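Chitinase A (Pteris ryukyuensis, PDB 5YLG) is a family 18 glycosyl hydrolase that probably cleaves chitin, and is represented here by its small carbohydrate-binding LysM domain. Local coordinates at residues S29-I34 with Q43-S48. Sequence-based numbering, arbitrary orientation.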
ATOM      1  N   SER A  29       5.800  -2.868   6.647  1.00 11.45           N
ATOM      2  CA  SER A  29       6.918  -3.797   6.801  1.00 12.17           C
ATOM      3  C   SER A  29       7.189  -4.548   5.513  1.00 12.15           C
ATOM      4  O   SER A  29       8.334  -5.025   5.291  1.00 13.59           O
ATOM      5  CB  SER A  29       6.665  -4.730   8.004  1.00 13.67           C
ATOM      6  OG  SER A  29       5.962  -5.801   7.608  1.00 14.31           O
ATOM      7  N   TRP A  30       6.223  -4.663   4.642  1.00 11.12           N
ATOM      8  CA  TRP A  30       6.375  -5.326   3.358  1.00 12.09           C
ATOM      9  C   TRP A  30       6.713  -4.365   2.225  1.00 12.07           C
ATOM     10  O   TRP A  30       6.912  -4.762   1.082  1.00 13.59           O
ATOM     11  CB  TRP A  30       5.081  -6.030   2.957  1.00 13.31           C
ATOM     12  CG  TRP A  30       4.543  -6.947   3.996  1.00 12.66           C
ATOM     13  CD1 TRP A  30       5.285  -7.601   4.963  1.00 13.32           C
ATOM     14  CD2 TRP A  30       3.200  -7.306   4.227  1.00 12.09           C
ATOM     15  NE1 TRP A  30       4.481  -8.330   5.757  1.00 14.03           N
ATOM     16  CE2 TRP A  30       3.182  -8.164   5.370  1.00 13.59           C
ATOM     17  CE3 TRP A  30       2.003  -6.965   3.633  1.00 13.96           C
ATOM     18  CZ2 TRP A  30       2.011  -8.680   5.894  1.00 14.85           C
ATOM     19  CZ3 TRP A  30       0.830  -7.458   4.192  1.00 16.06           C
ATOM     20  CH2 TRP A  30       0.840  -8.317   5.267  1.00 16.28           C
ATOM     21  N   ASN A  31       6.865  -3.050   2.498  1.00 10.33           N
ATOM     22  CA  ASN A  31       7.004  -2.012   1.542  1.00 11.73           C
ATOM     23  C   ASN A  31       8.127  -1.013   1.779  1.00 17.96           C
ATOM     24  O   ASN A  31       7.997   0.154   1.493  1.00 22.18           O
ATOM     25  CB  ASN A  31       5.617  -1.336   1.312  1.00 10.12           C
ATOM     26  CG  ASN A  31       4.673  -2.189   0.547  1.00 10.13           C
ATOM     27  OD1 ASN A  31       4.879  -2.320  -0.703  1.00 11.20           O
ATOM     28  ND2 ASN A  31       3.707  -2.790   1.184  1.00  9.30           N
ATOM     29  N   ALA A  32       9.274  -1.500   2.234  1.00 16.82           N
ATOM     30  CA  ALA A  32      10.565  -0.818   2.256  1.00 21.43           C
ATOM     31  C   ALA A  32      10.530   0.721   2.314  1.00 18.72           C
ATOM     32  O   ALA A  32      10.943   1.473   1.382  1.00 20.91           O
ATOM     33  CB  ALA A  32      11.430  -1.393   1.100  1.00 22.70           C
ATOM     34  N   GLY A  33      10.056   1.280   3.451  1.00 19.88           N
ATOM     35  CA  GLY A  33      10.070   2.742   3.647  1.00 19.56           C
ATOM     36  C   GLY A  33       9.189   3.567   2.710  1.00 18.08           C
ATOM     37  O   GLY A  33       9.415   4.778   2.502  1.00 23.66           O
ATOM     38  N   ILE A  34       8.177   2.899   2.125  1.00 14.91           N
ATOM     39  CA  ILE A  34       7.173   3.551   1.232  1.00 12.92           C
ATOM     40  C   ILE A  34       6.793   4.890   1.788  1.00 12.98           C
ATOM     41  O   ILE A  34       6.626   5.001   3.042  1.00 15.93           O
ATOM     42  CB  ILE A  34       5.912   2.587   1.120  1.00 12.38           C
ATOM     43  CG1 ILE A  34       4.926   3.143   0.108  1.00 13.35           C
ATOM     44  CG2 ILE A  34       5.279   2.282   2.486  1.00 14.53           C
ATOM     45  CD1 ILE A  34       3.865   2.123  -0.380  1.00 14.13           C
ATOM     46  N   GLN A  43       2.341   3.307  -9.058  1.00 10.99           N
ATOM     47  CA  GLN A  43       3.287   2.712  -8.169  1.00 10.63           C
ATOM     48  C   GLN A  43       2.848   1.296  -7.764  1.00 11.07           C
ATOM     49  O   GLN A  43       1.621   1.067  -7.591  1.00 10.44           O
ATOM     50  CB  GLN A  43       3.389   3.630  -6.873  1.00 11.49           C
ATOM     51  CG  GLN A  43       4.375   3.203  -5.847  1.00 12.77           C
ATOM     52  CD  GLN A  43       4.537   4.253  -4.774  1.00 13.47           C
ATOM     53  OE1 GLN A  43       4.152   5.444  -4.943  1.00 15.56           O
ATOM     54  NE2 GLN A  43       5.142   3.853  -3.663  1.00 14.95           N
ATOM     55  N   VAL A  44       3.744   0.372  -7.543  1.00  9.01           N
ATOM     56  CA  VAL A  44       3.424  -0.965  -7.222  1.00 10.07           C
ATOM     57  C   VAL A  44       3.788  -1.234  -5.751  1.00 10.53           C
ATOM     58  O   VAL A  44       4.896  -0.907  -5.303  1.00 12.44           O
ATOM     59  CB  VAL A  44       4.196  -1.954  -8.087  1.00 10.89           C
ATOM     60  CG1 VAL A  44       3.991  -3.357  -7.669  1.00 12.34           C
ATOM     61  CG2 VAL A  44       3.746  -1.700  -9.541  1.00 11.24           C
ATOM     62  N   VAL A  45       2.831  -1.790  -5.013  1.00  9.50           N
ATOM     63  CA  VAL A  45       3.037  -2.134  -3.588  1.00 10.67           C
ATOM     64  C   VAL A  45       2.773  -3.568  -3.327  1.00 11.27           C
ATOM     65  O   VAL A  45       2.101  -4.247  -4.108  1.00 11.80           O
ATOM     66  CB  VAL A  45       2.146  -1.208  -2.715  1.00 10.58           C
ATOM     67  CG1 VAL A  45       2.467   0.214  -2.954  1.00 11.49           C
ATOM     68  CG2 VAL A  45       0.664  -1.493  -2.935  1.00 11.97           C
ATOM     69  N   CYS A  46       3.266  -4.088  -2.239  1.00 10.92           N
ATOM     70  CA  CYS A  46       2.963  -5.404  -1.745  1.00 12.08           C
ATOM     71  C   CYS A  46       1.855  -5.429  -0.785  1.00 13.28           C
ATOM     72  O   CYS A  46       1.837  -4.650   0.187  1.00 12.61           O
ATOM     73  CB  CYS A  46       4.194  -5.934  -1.054  1.00 15.44           C
ATOM     74  SG  CYS A  46       5.615  -6.243  -2.139  1.00 22.27           S
ATOM     75  N   VAL A  47       0.904  -6.347  -1.008  1.00 14.43           N
ATOM     76  CA  VAL A  47      -0.219  -6.474  -0.137  1.00 14.07           C
ATOM     77  C   VAL A  47      -0.271  -7.876   0.620  1.00 14.68           C
ATOM     78  O   VAL A  47      -1.245  -8.144   1.256  1.00 20.85           O
ATOM     79  CB  VAL A  47      -1.549  -6.113  -0.815  1.00 15.70           C
ATOM     80  CG1 VAL A  47      -1.618  -4.723  -1.330  1.00 17.03           C
ATOM     81  CG2 VAL A  47      -1.846  -7.032  -2.020  1.00 16.86           C
ATOM     82  N   SER A  48       0.810  -8.607   0.562  1.00 19.70           N
ATOM     83  CA  SER A  48       0.990  -9.799   1.425  1.00 21.34           C
ATOM     84  C   SER A  48       2.453 -10.038   1.429  1.00 23.67           C
ATOM     85  O   SER A  48       3.251  -9.247   0.917  1.00 27.81           O
ATOM     86  CB  SER A  48       0.231 -11.044   0.816  1.00 25.89           C
ATOM     87  OG  SER A  48       0.938 -11.561  -0.303  1.00 29.12           O
TER
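Asn31 and the backbone of Cys46 hold the centre of this contact with two hydrogen bonds. Cys46 N donates its hydrogen to Asn31 OD1 at 2.8 Å, almost straight at 172°. Asn31 ND2 donates to Cys46 O, also at 2.8 Å, with that oxygen only 4° out of the amide plane. The side-chain amide thus pairs with a strand residue much as a neighbouring strand would. Asn31 CG lies anti to its carbonyl carbon (chi1 -72°), which turns the amide to the strand. ND2 also bonds Phe27 O, so three bonds fix the rotation of the group. With an alanine here, Cys46 N and O, and Phe27 O as well, would probably lose these partners, and the loop would be held less firmly to the strand. Beside the amide the packing is tight: Ile34 CD1 meets Val45 CG1 at 3.5 Å, the two side chains at about a right angle. The other end is looser and nearer solvent. There one face of the Trp30 ring lies over the backbone of exposed Ser48, with CZ3 3.6 Å from Ser48 CA. Ser48 OG is hydrogen-bonded to Thr3 OG1. In the beta-alpha-alpha-beta fold of this LysM domain, the contact ties the loop after the second helix, 24-29, to the last strand, 44-46. Phe27 of that helix touches both Ile34 and Val45. Strand 44-46 pairs antiparallel with strand 4-6, and the Cys2-Cys46 disulfide ties it to the N-terminal end of the chain.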